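Local atomic coordinates of Gp26 (Listeria phage P40, PDB entry 4JZ5), a protein that probably hydrolyses bacterial cell-wall peptidoglycan, as the glycosyl hydrolase family 25 catalytic domain of a phage endolysin directed at Listeria. Residues Glu131-Ile136 with Asp162-Asp167. Sequence-based numbering, arbitrary orientation.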
ATOM      1  N   GLU A 131       0.092 -10.180 -15.663  1.00  5.72           N
ATOM      2  CA  GLU A 131       0.975  -9.032 -15.582  1.00  5.62           C
ATOM      3  C   GLU A 131       1.202  -8.610 -14.131  1.00  5.44           C
ATOM      4  O   GLU A 131       2.319  -8.259 -13.766  1.00  5.34           O
ATOM      5  CB  GLU A 131       0.462  -7.887 -16.447  1.00  6.52           C
ATOM      6  CG  GLU A 131       0.484  -8.220 -17.945  1.00  6.97           C
ATOM      7  CD  GLU A 131       1.869  -8.534 -18.456  1.00  6.57           C
ATOM      8  OE1 GLU A 131       2.823  -7.828 -18.108  1.00  7.29           O
ATOM      9  OE2 GLU A 131       1.996  -9.513 -19.212  1.00 11.22           O
ATOM     10  N   CYS A 132       0.169  -8.678 -13.294  1.00  4.93           N
ATOM     11  CA  CYS A 132       0.361  -8.449 -11.876  1.00  4.70           C
ATOM     12  C   CYS A 132       1.373  -9.446 -11.322  1.00  4.68           C
ATOM     13  O   CYS A 132       2.218  -9.085 -10.518  1.00  4.98           O
ATOM     14  CB  CYS A 132      -0.961  -8.567 -11.116  1.00  5.33           C
ATOM     15  SG  CYS A 132      -2.040  -7.145 -11.320  1.00  5.63           S
ATOM     16  N   GLN A 133       1.266 -10.707 -11.735  1.00  5.09           N
ATOM     17  CA  GLN A 133       2.196 -11.724 -11.262  1.00  5.39           C
ATOM     18  C   GLN A 133       3.635 -11.414 -11.681  1.00  5.61           C
ATOM     19  O   GLN A 133       4.560 -11.565 -10.871  1.00  5.68           O
ATOM     20  CB  GLN A 133       1.802 -13.116 -11.760  1.00  5.51           C
ATOM     21  CG  GLN A 133       2.541 -14.210 -11.006  1.00  5.52           C
ATOM     22  CD  GLN A 133       2.060 -14.294  -9.587  1.00  5.52           C
ATOM     23  OE1 GLN A 133       0.890 -14.601  -9.358  1.00  6.85           O
ATOM     24  NE2 GLN A 133       2.896 -13.922  -8.632  1.00  6.55           N
ATOM     25  N   ARG A 134       3.825 -11.001 -12.932  1.00  5.59           N
ATOM     26  CA  ARG A 134       5.156 -10.631 -13.399  1.00  5.70           C
ATOM     27  C   ARG A 134       5.735  -9.503 -12.556  1.00  5.35           C
ATOM     28  O   ARG A 134       6.921  -9.544 -12.194  1.00  5.93           O
ATOM     29  CB  ARG A 134       5.135 -10.242 -14.875  1.00  6.39           C
ATOM     30  CG  ARG A 134       4.768 -11.392 -15.804  1.00  6.91           C
ATOM     31  CD  ARG A 134       4.727 -10.917 -17.252  1.00  7.49           C
ATOM     32  NE  ARG A 134       6.058 -10.557 -17.727  1.00  9.38           N
ATOM     33  CZ  ARG A 134       6.404  -9.405 -18.286  1.00  8.55           C
ATOM     34  NH1 ARG A 134       5.529  -8.436 -18.494  1.00  9.02           N
ATOM     35  NH2 ARG A 134       7.669  -9.234 -18.643  1.00 10.25           N
ATOM     36  N   PHE A 135       4.925  -8.499 -12.260  1.00  5.05           N
ATOM     37  CA  PHE A 135       5.370  -7.387 -11.429  1.00  5.32           C
ATOM     38  C   PHE A 135       5.805  -7.863 -10.045  1.00  4.72           C
ATOM     39  O   PHE A 135       6.897  -7.540  -9.582  1.00  5.18           O
ATOM     40  CB  PHE A 135       4.228  -6.368 -11.326  1.00  4.88           C
ATOM     41  CG  PHE A 135       4.538  -5.166 -10.463  1.00  4.55           C
ATOM     42  CD1 PHE A 135       4.499  -5.248  -9.081  1.00  4.81           C
ATOM     43  CD2 PHE A 135       4.849  -3.943 -11.046  1.00  5.25           C
ATOM     44  CE1 PHE A 135       4.785  -4.144  -8.296  1.00  4.98           C
ATOM     45  CE2 PHE A 135       5.126  -2.830 -10.265  1.00  5.32           C
ATOM     46  CZ  PHE A 135       5.096  -2.939  -8.886  1.00  5.48           C
ATOM     47  N   ILE A 136       4.937  -8.613  -9.389  1.00  4.59           N
ATOM     48  CA  ILE A 136       5.176  -9.068  -8.026  1.00  5.25           C
ATOM     49  C   ILE A 136       6.386 -10.000  -7.963  1.00  5.44           C
ATOM     50  O   ILE A 136       7.243  -9.837  -7.088  1.00  5.66           O
ATOM     51  CB  ILE A 136       3.898  -9.718  -7.476  1.00  5.11           C
ATOM     52  CG1 ILE A 136       2.835  -8.627  -7.246  1.00  5.39           C
ATOM     53  CG2 ILE A 136       4.179 -10.532  -6.212  1.00  6.11           C
ATOM     54  CD1 ILE A 136       1.456  -9.165  -6.979  1.00  8.12           C
ATOM     55  N   ASP A 162      -7.850 -13.068  -7.333  1.00  8.02           N
ATOM     56  CA  ASP A 162      -7.608 -14.235  -6.487  1.00  9.15           C
ATOM     57  C   ASP A 162      -6.537 -15.158  -7.077  1.00  9.55           C
ATOM     58  O   ASP A 162      -5.895 -15.920  -6.342  1.00 11.34           O
ATOM     59  CB  ASP A 162      -8.893 -15.043  -6.261  1.00 11.39           C
ATOM     60  CG  ASP A 162      -9.812 -14.419  -5.225  1.00 11.10           C
ATOM     61  OD1 ASP A 162      -9.363 -13.548  -4.469  1.00 10.12           O
ATOM     62  OD2 ASP A 162     -10.990 -14.852  -5.151  1.00 13.43           O
ATOM     63  N   LYS A 163      -6.355 -15.112  -8.396  1.00  8.54           N
ATOM     64  CA  LYS A 163      -5.390 -15.984  -9.056  1.00  8.58           C
ATOM     65  C   LYS A 163      -3.946 -15.500  -8.951  1.00  7.68           C
ATOM     66  O   LYS A 163      -3.030 -16.236  -9.305  1.00  9.36           O
ATOM     67  CB  LYS A 163      -5.764 -16.149 -10.519  1.00  8.63           C
ATOM     68  CG  LYS A 163      -7.083 -16.878 -10.708  1.00 10.56           C
ATOM     69  CD  LYS A 163      -7.419 -17.028 -12.170  1.00 12.98           C
ATOM     70  CE  LYS A 163      -8.703 -17.809 -12.369  1.00 18.79           C
ATOM     71  NZ  LYS A 163      -8.956 -18.082 -13.811  1.00 28.65           N
ATOM     72  N   VAL A 164      -3.732 -14.277  -8.480  1.00  7.30           N
ATOM     73  CA  VAL A 164      -2.378 -13.781  -8.260  1.00  6.42           C
ATOM     74  C   VAL A 164      -1.816 -14.360  -6.967  1.00  6.66           C
ATOM     75  O   VAL A 164      -2.518 -14.422  -5.962  1.00  7.17           O
ATOM     76  CB  VAL A 164      -2.357 -12.243  -8.212  1.00  6.56           C
ATOM     77  CG1 VAL A 164      -0.940 -11.729  -8.043  1.00  6.69           C
ATOM     78  CG2 VAL A 164      -2.965 -11.656  -9.479  1.00  6.69           C
ATOM     79  N   LYS A 165      -0.564 -14.804  -7.006  1.00  6.65           N
ATOM     80  CA  LYS A 165       0.128 -15.309  -5.822  1.00  6.85           C
ATOM     81  C   LYS A 165       0.978 -14.207  -5.227  1.00  5.65           C
ATOM     82  O   LYS A 165       1.845 -13.645  -5.908  1.00  7.36           O
ATOM     83  CB  LYS A 165       1.014 -16.483  -6.212  1.00  8.04           C
ATOM     84  CG  LYS A 165       0.244 -17.626  -6.821  1.00 14.49           C
ATOM     85  CD  LYS A 165       1.184 -18.711  -7.330  1.00 19.29           C
ATOM     86  CE  LYS A 165       0.428 -19.958  -7.769  1.00 25.32           C
ATOM     87  NZ  LYS A 165      -0.493 -19.688  -8.903  1.00 33.36           N
ATOM     88  N   HIS A 166       0.725 -13.871  -3.972  1.00  6.33           N
ATOM     89  CA  HIS A 166       1.421 -12.759  -3.327  1.00  5.70           C
ATOM     90  C   HIS A 166       1.259 -12.910  -1.822  1.00  6.18           C
ATOM     91  O   HIS A 166       0.655 -13.871  -1.339  1.00  7.19           O
ATOM     92  CB  HIS A 166       0.851 -11.421  -3.790  1.00  5.51           C
ATOM     93  CG  HIS A 166      -0.590 -11.287  -3.478  1.00  5.60           C
ATOM     94  ND1 HIS A 166      -1.038 -10.865  -2.252  1.00  6.16           N
ATOM     95  CD2 HIS A 166      -1.681 -11.652  -4.185  1.00  6.04           C
ATOM     96  CE1 HIS A 166      -2.353 -10.942  -2.230  1.00  5.50           C
ATOM     97  NE2 HIS A 166      -2.771 -11.404  -3.395  1.00  6.18           N
ATOM     98  N   ASP A 167       1.788 -11.946  -1.082  1.00  5.03           N
ATOM     99  CA  ASP A 167       1.949 -12.099   0.350  1.00  5.44           C
ATOM    100  C   ASP A 167       0.900 -11.433   1.236  1.00  5.79           C
ATOM    101  O   ASP A 167       0.964 -11.614   2.458  1.00  7.10           O
ATOM    102  CB  ASP A 167       3.334 -11.586   0.748  1.00  6.40           C
ATOM    103  CG  ASP A 167       4.435 -12.378   0.103  1.00  6.12           C
ATOM    104  OD1 ASP A 167       4.388 -13.624   0.231  1.00  9.18           O
ATOM    105  OD2 ASP A 167       5.312 -11.792  -0.544  1.00  6.95           O
TER
HETATM  106  O   HOH W   1      -0.708 -16.015 -10.968  1.00 10.77           O
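Helix 128-143 is tied to the loop leading into strand 169-172 by the side-chain amide of Gln133, which pairs with both the N-H and the C=O of Lys165. Gln133 OE1 accepts from Lys165 N at 2.8 Å, the donor lying in the carbonyl plane on a lone pair, while Gln133 NE2 donates to Lys165 O at 2.9 Å. Both N-H...O angles are 173°. With CG anti to the backbone N (chi1 -166°) and a bend at chi2 (69°), the amide reaches the loop with its O and N matched to one residue, which fixes its flip. A water donates to both Gln133 OE1 and Lys163 O, and NE2 has a further partner in Asp137 OD1 on the same helix. In the beta/alpha barrel-like fold expected of glycosyl hydrolase family 25, helix 128-143 belongs to the crossover from strand 114-117 to strand 147-152 and the loop to the next, through helix 153-158 to strand 169-172, so the contact joins consecutive beta-alpha-beta units. Beside the amide the contact turns apolar: Ile136 CD1 meets Val164 CG1 at 3.7 Å and His166 CB at 4.0 Å, and Cys132 CB touches Val164 CG2. Leu149 of strand 147-152 packs on Val164 and His166.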